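Local coordinates for adenylate isopentenyltransferase (Humulus lupulus, PDB 3A8T), which transfers an isopentenyl group from dimethylallyl diphosphate to ATP, ADP or AMP, a step in cytokinin biosynthesis, at residues 57-62 with 324-329; 202-207 with 235-240; 191-196 with 307-312. One frame throughout, in Å; residues are numbered along the deposited sequence.

Contact 1 (57-62 with 324-329); sequences SIDLAA and QVLEPS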
loop_
_atom_site.group_PDB
_atom_site.type_symbol
_atom_site.label_atom_id
_atom_site.label_comp_id
_atom_site.label_asym_id
_atom_site.label_seq_id
_atom_site.Cartn_x
_atom_site.Cartn_y
_atom_site.Cartn_z
ATOM N N SER A 57 9.128 6.982 4.691
ATOM C CA SER A 57 8.589 7.457 5.960
ATOM C C SER A 57 9.511 7.083 7.082
ATOM O O SER A 57 9.671 7.855 8.051
ATOM C CB SER A 57 7.193 6.904 6.224
ATOM O OG SER A 57 7.166 5.517 6.453
ATOM N N ILE A 58 10.134 5.910 6.952
ATOM C CA ILE A 58 11.061 5.459 7.965
ATOM C C ILE A 58 12.396 6.185 7.849
ATOM O O ILE A 58 12.946 6.584 8.828
ATOM C CB ILE A 58 11.272 3.930 7.927
ATOM C CG1 ILE A 58 9.933 3.206 7.966
ATOM C CG2 ILE A 58 12.143 3.509 9.159
ATOM C CD1 ILE A 58 9.000 3.655 9.062
ATOM N N ASP A 59 12.904 6.383 6.657
ATOM C CA ASP A 59 14.147 7.132 6.520
ATOM C C ASP A 59 14.018 8.549 7.081
ATOM O O ASP A 59 14.907 9.048 7.728
ATOM C CB ASP A 59 14.579 7.222 5.047
ATOM C CG ASP A 59 15.128 5.879 4.490
ATOM O OD1 ASP A 59 15.696 5.080 5.273
ATOM O OD2 ASP A 59 15.031 5.640 3.261
ATOM N N LEU A 60 12.896 9.196 6.847
ATOM C CA LEU A 60 12.686 10.548 7.343
ATOM C C LEU A 60 12.646 10.614 8.857
ATOM O O LEU A 60 12.867 11.657 9.424
ATOM C CB LEU A 60 11.354 11.111 6.790
ATOM C CG LEU A 60 11.303 11.502 5.290
ATOM C CD1 LEU A 60 9.904 11.736 4.883
ATOM C CD2 LEU A 60 12.134 12.780 5.000
ATOM N N ALA A 61 12.355 9.493 9.512
ATOM C CA ALA A 61 12.234 9.457 10.961
ATOM C C ALA A 61 13.593 9.601 11.575
ATOM O O ALA A 61 13.703 10.043 12.704
ATOM C CB ALA A 61 11.551 8.132 11.436
ATOM N N ALA A 62 14.634 9.221 10.842
ATOM C CA ALA A 62 15.962 9.384 11.403
ATOM C C ALA A 62 16.346 10.906 11.487
ATOM O O ALA A 62 17.280 11.252 12.198
ATOM C CB ALA A 62 17.012 8.604 10.565
ATOM N N GLN A 324 18.671 10.598 -4.732
ATOM C CA GLN A 324 17.538 11.064 -5.520
ATOM C C GLN A 324 16.187 11.234 -4.870
ATOM O O GLN A 324 15.353 12.004 -5.345
ATOM C CB GLN A 324 17.384 10.185 -6.773
ATOM C CG GLN A 324 18.654 10.136 -7.632
ATOM C CD GLN A 324 18.445 9.509 -9.021
ATOM O OE1 GLN A 324 19.242 9.747 -9.930
ATOM N NE2 GLN A 324 17.373 8.721 -9.195
ATOM N N VAL A 325 15.973 10.533 -3.774
ATOM C CA VAL A 325 14.674 10.553 -3.116
ATOM C C VAL A 325 14.730 11.095 -1.709
ATOM O O VAL A 325 13.989 11.964 -1.357
ATOM C CB VAL A 325 14.094 9.104 -3.066
ATOM C CG1 VAL A 325 12.760 9.098 -2.392
ATOM C CG2 VAL A 325 14.021 8.503 -4.473
ATOM N N LEU A 326 15.633 10.566 -0.906
ATOM C CA LEU A 326 15.727 11.000 0.455
ATOM C C LEU A 326 16.288 12.378 0.640
ATOM O O LEU A 326 15.612 13.185 1.193
ATOM C CB LEU A 326 16.496 9.956 1.297
ATOM C CG LEU A 326 16.580 10.221 2.811
ATOM C CD1 LEU A 326 15.165 10.257 3.458
ATOM C CD2 LEU A 326 17.500 9.164 3.472
ATOM N N GLU A 327 17.495 12.679 0.171
ATOM C CA GLU A 327 18.064 14.029 0.399
ATOM C C GLU A 327 17.077 15.133 0.021
ATOM O O GLU A 327 16.840 16.041 0.804
ATOM C CB GLU A 327 19.452 14.173 -0.276
ATOM C CG GLU A 327 19.595 15.202 -1.462
ATOM C CD GLU A 327 20.883 14.939 -2.386
ATOM O OE1 GLU A 327 20.705 14.906 -3.644
ATOM O OE2 GLU A 327 22.049 14.754 -1.863
ATOM N N PRO A 328 16.457 15.060 -1.164
ATOM C CA PRO A 328 15.487 16.110 -1.532
ATOM C C PRO A 328 14.299 16.198 -0.533
ATOM O O PRO A 328 13.895 17.263 -0.133
ATOM C CB PRO A 328 15.030 15.685 -2.934
ATOM C CG PRO A 328 16.234 14.941 -3.476
ATOM C CD PRO A 328 16.704 14.140 -2.285
ATOM N N SER A 329 13.731 15.061 -0.132
ATOM C CA SER A 329 12.598 15.057 0.828
ATOM C C SER A 329 12.988 15.709 2.167
ATOM O O SER A 329 12.193 16.449 2.716
ATOM C CB SER A 329 12.118 13.628 1.149
ATOM O OG SER A 329 11.764 12.883 0.003
#

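Contact 2 (202-207 with 235-240); sequences GMFDEL and PEFDRY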
loop_
_atom_site.group_PDB
_atom_site.type_symbol
_atom_site.label_atom_id
_atom_site.label_comp_id
_atom_site.label_asym_id
_atom_site.label_seq_id
_atom_site.Cartn_x
_atom_site.Cartn_y
_atom_site.Cartn_z
ATOM N N GLY A 202 5.914 -16.760 1.209
ATOM C CA GLY A 202 4.849 -17.590 1.728
ATOM C C GLY A 202 3.450 -17.029 1.520
ATOM O O GLY A 202 2.514 -17.404 2.245
ATOM N N MET A 203 3.292 -16.130 0.547
ATOM C CA MET A 203 1.972 -15.576 0.299
ATOM C C MET A 203 0.873 -16.633 0.031
ATOM O O MET A 203 -0.237 -16.487 0.499
ATOM C CB MET A 203 2.027 -14.589 -0.860
ATOM C CG MET A 203 0.678 -14.105 -1.346
ATOM S SD MET A 203 0.784 -13.269 -2.919
ATOM C CE MET A 203 -0.231 -11.921 -2.689
ATOM N N PHE A 204 1.199 -17.670 -0.722
ATOM C CA PHE A 204 0.277 -18.722 -1.086
ATOM C C PHE A 204 -0.255 -19.507 0.122
ATOM O O PHE A 204 -1.438 -19.778 0.231
ATOM C CB PHE A 204 0.946 -19.644 -2.120
ATOM C CG PHE A 204 0.172 -20.911 -2.415
ATOM C CD1 PHE A 204 -0.942 -20.891 -3.268
ATOM C CD2 PHE A 204 0.531 -22.117 -1.793
ATOM C CE1 PHE A 204 -1.718 -22.052 -3.514
ATOM C CE2 PHE A 204 -0.240 -23.334 -2.014
ATOM C CZ PHE A 204 -1.354 -23.299 -2.868
ATOM N N ASP A 205 0.616 -19.858 1.043
ATOM C CA ASP A 205 0.203 -20.564 2.231
ATOM C C ASP A 205 -0.622 -19.664 3.098
ATOM O O ASP A 205 -1.483 -20.098 3.777
ATOM C CB ASP A 205 1.437 -20.999 2.967
ATOM C CG ASP A 205 2.281 -21.892 2.108
ATOM O OD1 ASP A 205 1.864 -23.047 1.849
ATOM O OD2 ASP A 205 3.347 -21.438 1.652
ATOM N N GLU A 206 -0.344 -18.387 3.057
ATOM C CA GLU A 206 -1.087 -17.412 3.852
ATOM C C GLU A 206 -2.523 -17.381 3.325
ATOM O O GLU A 206 -3.492 -17.403 4.080
ATOM C CB GLU A 206 -0.428 -16.032 3.680
ATOM C CG GLU A 206 -1.005 -14.929 4.519
ATOM C CD GLU A 206 -0.377 -13.563 4.229
ATOM O OE1 GLU A 206 -0.641 -12.994 3.142
ATOM O OE2 GLU A 206 0.383 -13.069 5.095
ATOM N N LEU A 207 -2.646 -17.357 2.001
ATOM C CA LEU A 207 -3.946 -17.295 1.375
ATOM C C LEU A 207 -4.670 -18.631 1.513
ATOM O O LEU A 207 -5.894 -18.659 1.632
ATOM C CB LEU A 207 -3.776 -16.878 -0.102
ATOM C CG LEU A 207 -3.233 -15.478 -0.463
ATOM C CD1 LEU A 207 -2.820 -15.483 -1.857
ATOM C CD2 LEU A 207 -4.291 -14.357 -0.277
ATOM N N PRO A 235 -8.915 -12.779 -4.543
ATOM C CA PRO A 235 -9.870 -13.259 -5.571
ATOM C C PRO A 235 -9.195 -14.191 -6.575
ATOM O O PRO A 235 -9.796 -15.195 -6.973
ATOM C CB PRO A 235 -10.380 -11.969 -6.250
ATOM C CG PRO A 235 -9.754 -10.767 -5.406
ATOM C CD PRO A 235 -8.523 -11.367 -4.754
ATOM N N GLU A 236 -7.929 -13.879 -6.909
ATOM C CA GLU A 236 -7.132 -14.646 -7.878
ATOM C C GLU A 236 -6.898 -16.057 -7.370
ATOM O O GLU A 236 -7.161 -17.033 -8.093
ATOM C CB GLU A 236 -5.788 -13.960 -8.203
ATOM C CG GLU A 236 -5.889 -12.586 -8.812
ATOM C CD GLU A 236 -6.108 -11.463 -7.783
ATOM O OE1 GLU A 236 -6.485 -11.706 -6.596
ATOM O OE2 GLU A 236 -5.886 -10.301 -8.168
ATOM N N PHE A 237 -6.428 -16.184 -6.135
ATOM C CA PHE A 237 -6.239 -17.530 -5.637
ATOM C C PHE A 237 -7.503 -18.260 -5.315
ATOM O O PHE A 237 -7.507 -19.477 -5.357
ATOM C CB PHE A 237 -5.210 -17.582 -4.497
ATOM C CG PHE A 237 -3.803 -17.824 -5.022
ATOM C CD1 PHE A 237 -3.482 -19.057 -5.643
ATOM C CD2 PHE A 237 -2.845 -16.781 -5.072
ATOM C CE1 PHE A 237 -2.249 -19.234 -6.307
ATOM C CE2 PHE A 237 -1.624 -16.955 -5.728
ATOM C CZ PHE A 237 -1.323 -18.177 -6.349
ATOM N N ASP A 238 -8.582 -17.546 -4.995
ATOM C CA ASP A 238 -9.877 -18.225 -4.741
ATOM C C ASP A 238 -10.262 -19.008 -6.020
ATOM O O ASP A 238 -10.793 -20.129 -5.971
ATOM C CB ASP A 238 -10.999 -17.230 -4.386
ATOM C CG ASP A 238 -10.880 -16.688 -2.954
ATOM O OD1 ASP A 238 -10.090 -17.252 -2.155
ATOM O OD2 ASP A 238 -11.571 -15.698 -2.610
ATOM N N ARG A 239 -9.966 -18.436 -7.172
ATOM C CA ARG A 239 -10.279 -19.109 -8.414
ATOM C C ARG A 239 -9.471 -20.417 -8.468
ATOM O O ARG A 239 -9.985 -21.452 -8.826
ATOM C CB ARG A 239 -9.931 -18.182 -9.552
ATOM C CG ARG A 239 -10.235 -18.670 -10.936
ATOM C CD ARG A 239 -10.550 -17.459 -11.821
ATOM N NE ARG A 239 -10.712 -17.923 -13.176
ATOM C CZ ARG A 239 -11.758 -18.623 -13.575
ATOM N NH1 ARG A 239 -12.745 -18.910 -12.734
ATOM N NH2 ARG A 239 -11.780 -19.112 -14.791
ATOM N N TYR A 240 -8.209 -20.363 -8.072
ATOM C CA TYR A 240 -7.361 -21.546 -8.033
ATOM C C TYR A 240 -7.845 -22.542 -6.979
ATOM O O TYR A 240 -8.011 -23.696 -7.268
ATOM C CB TYR A 240 -5.935 -21.148 -7.725
ATOM C CG TYR A 240 -5.039 -22.302 -7.496
ATOM C CD1 TYR A 240 -4.405 -22.945 -8.556
ATOM C CD2 TYR A 240 -4.795 -22.762 -6.216
ATOM C CE1 TYR A 240 -3.549 -24.007 -8.351
ATOM C CE2 TYR A 240 -3.931 -23.834 -6.003
ATOM C CZ TYR A 240 -3.310 -24.447 -7.073
ATOM O OH TYR A 240 -2.431 -25.475 -6.833
#

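Contact 3 (191-196 with 307-312); sequences LAKRVD and AAMTSD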
loop_
_atom_site.group_PDB
_atom_site.type_symbol
_atom_site.label_atom_id
_atom_site.label_comp_id
_atom_site.label_asym_id
_atom_site.label_seq_id
_atom_site.Cartn_x
_atom_site.Cartn_y
_atom_site.Cartn_z
ATOM N N LEU A 191 6.850 -4.307 -9.629
ATOM C CA LEU A 191 5.622 -4.884 -9.095
ATOM C C LEU A 191 5.437 -6.379 -9.399
ATOM O O LEU A 191 4.879 -7.089 -8.601
ATOM C CB LEU A 191 4.441 -4.119 -9.627
ATOM C CG LEU A 191 3.743 -3.012 -8.827
ATOM C CD1 LEU A 191 4.411 -2.658 -7.506
ATOM C CD2 LEU A 191 3.570 -1.852 -9.754
ATOM N N ALA A 192 5.920 -6.837 -10.548
ATOM C CA ALA A 192 5.861 -8.240 -10.916
ATOM C C ALA A 192 6.909 -8.915 -10.066
ATOM O O ALA A 192 6.677 -9.995 -9.538
ATOM C CB ALA A 192 6.205 -8.451 -12.423
ATOM N N LYS A 193 8.085 -8.321 -9.962
ATOM C CA LYS A 193 9.085 -8.954 -9.144
ATOM C C LYS A 193 8.579 -9.079 -7.689
ATOM O O LYS A 193 8.710 -10.129 -7.053
ATOM C CB LYS A 193 10.356 -8.143 -9.202
ATOM C CG LYS A 193 11.366 -8.479 -8.135
ATOM C CD LYS A 193 12.380 -7.364 -8.024
ATOM C CE LYS A 193 13.570 -7.784 -7.147
ATOM N NZ LYS A 193 13.114 -8.291 -5.776
ATOM N N ARG A 194 7.975 -8.019 -7.167
ATOM C CA ARG A 194 7.489 -8.046 -5.814
ATOM C C ARG A 194 6.417 -9.171 -5.636
ATOM O O ARG A 194 6.305 -9.765 -4.577
ATOM C CB ARG A 194 6.941 -6.669 -5.473
ATOM C CG ARG A 194 6.519 -6.549 -4.070
ATOM C CD ARG A 194 6.080 -5.158 -3.686
ATOM N NE ARG A 194 4.729 -4.868 -4.164
ATOM C CZ ARG A 194 3.952 -3.875 -3.724
ATOM N NH1 ARG A 194 4.380 -3.028 -2.780
ATOM N NH2 ARG A 194 2.720 -3.774 -4.209
ATOM N N VAL A 195 5.645 -9.472 -6.668
ATOM C CA VAL A 195 4.689 -10.520 -6.489
ATOM C C VAL A 195 5.502 -11.797 -6.247
ATOM O O VAL A 195 5.186 -12.574 -5.341
ATOM C CB VAL A 195 3.729 -10.669 -7.711
ATOM C CG1 VAL A 195 2.974 -12.037 -7.623
ATOM C CG2 VAL A 195 2.690 -9.520 -7.727
ATOM N N ASP A 196 6.569 -11.997 -7.027
ATOM C CA ASP A 196 7.437 -13.169 -6.854
ATOM C C ASP A 196 8.033 -13.212 -5.425
ATOM O O ASP A 196 8.061 -14.251 -4.802
ATOM C CB ASP A 196 8.557 -13.151 -7.909
ATOM C CG ASP A 196 8.104 -13.695 -9.293
ATOM O OD1 ASP A 196 6.894 -13.734 -9.590
ATOM O OD2 ASP A 196 8.966 -14.080 -10.102
ATOM N N ALA A 307 17.685 -0.047 -10.254
ATOM C CA ALA A 307 18.776 -0.670 -9.500
ATOM C C ALA A 307 18.257 -1.714 -8.486
ATOM O O ALA A 307 18.874 -2.734 -8.244
ATOM C CB ALA A 307 19.561 0.388 -8.792
ATOM N N ALA A 308 17.101 -1.452 -7.910
ATOM C CA ALA A 308 16.491 -2.360 -6.947
ATOM C C ALA A 308 16.102 -3.706 -7.564
ATOM O O ALA A 308 15.901 -4.674 -6.850
ATOM C CB ALA A 308 15.255 -1.695 -6.357
ATOM N N MET A 309 15.979 -3.748 -8.887
ATOM C CA MET A 309 15.570 -4.946 -9.607
ATOM C C MET A 309 16.604 -6.031 -9.554
ATOM O O MET A 309 16.285 -7.224 -9.584
ATOM C CB MET A 309 15.292 -4.617 -11.065
ATOM C CG MET A 309 14.014 -3.857 -11.298
ATOM S SD MET A 309 12.578 -4.822 -10.813
ATOM C CE MET A 309 12.256 -5.787 -12.327
ATOM N N THR A 310 17.858 -5.611 -9.507
ATOM C CA THR A 310 18.953 -6.557 -9.435
ATOM C C THR A 310 18.885 -7.217 -8.050
ATOM O O THR A 310 18.555 -6.576 -7.048
ATOM C CB THR A 310 20.318 -5.840 -9.616
ATOM O OG1 THR A 310 20.202 -4.764 -10.573
ATOM C CG2 THR A 310 21.323 -6.816 -10.124
ATOM N N SER A 311 19.152 -8.514 -7.991
ATOM C CA SER A 311 19.141 -9.195 -6.700
ATOM C C SER A 311 20.381 -8.695 -5.915
ATOM O O SER A 311 20.900 -9.351 -5.008
ATOM C CB SER A 311 19.159 -10.717 -6.916
ATOM O OG SER A 311 18.001 -11.135 -7.626
ATOM N N ASP A 312 20.842 -7.513 -6.316
ATOM C CA ASP A 312 21.970 -6.823 -5.701
ATOM C C ASP A 312 21.332 -5.565 -5.077
ATOM O O ASP A 312 21.986 -4.526 -4.895
ATOM C CB ASP A 312 22.994 -6.424 -6.778
ATOM C CG ASP A 312 23.411 -7.609 -7.683
ATOM O OD1 ASP A 312 22.911 -8.752 -7.463
ATOM O OD2 ASP A 312 24.241 -7.383 -8.613
#

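Contact 1 (57-62 with 324-329)
Leu-326, on the C-terminal helix 315-338, rests its forked end against Asp-59 and Leu-60 of helix 53-61, the helix that follows the ATP-binding P-loop in this P-loop NTPase fold. The two helical segments are inclined at 49°, with axes 10.4 Å apart at their closest, and meet through side chains without a hydrogen bond between them. Both methyls of Leu-326 lie on the methylene of Asp-59: CD1 is 3.5 Å from Asp-59 CB, and CD2 is 3.8 Å from that same CB. Leu-326 extends this way because its CG stands anti to the backbone N (chi1 -175°), which carries the fork outward toward helix 53-61.

Asp-59 thus divides its side chain between two roles. Its CB serves the apolar contact, while its carboxylate accepts a hydrogen bond at OD2 from NE1 of Trp-321, an earlier residue of helix 315-338. The same helix therefore grips the aspartate by apolar packing and by a polar bond.

Leu-60 leaves its backbone obliquely to the other helix, yet its CD2 bends into the contact and lies 4.2 Å from Leu-326 CD1. Leu-60 also packs on Leu-66 of strand 66-70, while Val-325, Pro-328 and Ser-329 touch Leu-299 of strand 296-300, so the pair of helices links elements resting on two separate strands of the parallel sheet. Pro-328, which has no N-H to give to the turn before it, kinks the C-terminal helix directly after the widened turn that includes Leu-326. Just beyond that kink, Ser-329 presents its CB to Leu-60 CD2 at 3.9 Å.

Contact 2 (202-207 with 235-240)
An aromatic cluster of Phe-204, Phe-237 and Tyr-240 joins the start of helix 203-210 to helix 234-243, whose short segments cross at -74° with axes 10.9 Å apart. Phe-204 is the ring shared by both pairs. It turns an edge onto one face of Phe-237 in an offset edge-to-face pair, the planes at 70°. The closest atoms of this pair are Phe-204 CD1 and Phe-237 CE1, 3.7 Å apart. The neighbouring corner, Phe-204 CE1, meets Tyr-240 CE2 at 3.8 Å; these two rings are steeply inclined but make neither a stack nor a true edge-to-face pair. A chi1 of 171° lays the Phe-204 ring beside its own carbonyl carbon, setting CD1 and CE1 against the two partner rings.

Leu-207 brings CD1 in obliquely on the same side of the Phe-237 ring as Phe-204, 3.5 Å from Phe-237 CD2. Phe-264 of helix 257-289 meets Phe-237 and stands edge-to-face to Tyr-240, extending the cluster to a third helix. Leu-207 lies about 9 Å from the bound ATP, side chain to nucleotide. With no hydrogen bond across it, this is buried helix-to-helix packing through an aromatic cluster, within the IPP transferase family region and beside the ATP site.

Contact 3 (191-196 with 307-312)
Lys-193 runs its aliphatic chain alongside Met-309, the two side chains passing in opposite directions with Lys-193 CD 3.8 Å from Met-309 SD. The contact joins helix 184-201, which follows strand 174-181 in the P-loop NTPase fold, to the last residues of segment 307-309 on helix 302-309, which follows the edge strand 296-300. Lys-193 is stretched through most of its length: its first three side-chain torsions are all close to trans, beginning with a chi1 of 165°, and the chain stays extended until it bends at chi4, near the ammonium group.

That extension brings CE to the carbonyl oxygens of Ala-308 and Met-309, 3.7 Å from Met-309 O and 3.9 Å from Ala-308 O. These are van der Waals contacts with a methylene, which its position next to the charged nitrogen probably makes somewhat electropositive. The ammonium group itself forms a salt bridge with Asp-197, one turn further along its own helix, so the charge is held within helix 184-201 while the carbon chain does the touching.

Met-309 reaches the contact by folding. Its chain bends at chi2 (-63°) and again at chi3 (-86°), which curls the thioether back to the lysine. The side chain also packs on Asp-189 and Tyr-190, so it is laid along the surface of helix 184-201, while behind it Ala-307 and Ala-308 touch Ile-320 and Cys-317 of helix 315-338. Ala-308 thus meets the lysine with its backbone oxygen and helix 315-338 with its methyl. The polar end of the lysine makes no bond across the contact: Lys-193 NZ stays 4.7 Å from Ala-308 O and 5.0 Å from Met-309 O.

Contacts 1 and 2 lie on opposite sides of the chain's centre, their own centres 34 Å apart. Centre to centre, contact 3 is 21 Å from contact 1 and 20 Å from contact 2. Helix 184-201 of contact 3 is followed by helix 203-210 of contact 2, and the nearest atoms of the two contacts are about 5 Å apart, without touching. Helix 302-309 of contact 3 is followed by helix 315-338 of contact 1, about 9 Å away at the nearest atoms. The side chain of Leu-207 in contact 2 is about 9 Å from the bound ATP, and those of Asp-59 and Ala-308 are about 8 and 9 Å from P-loop residue Gly-52.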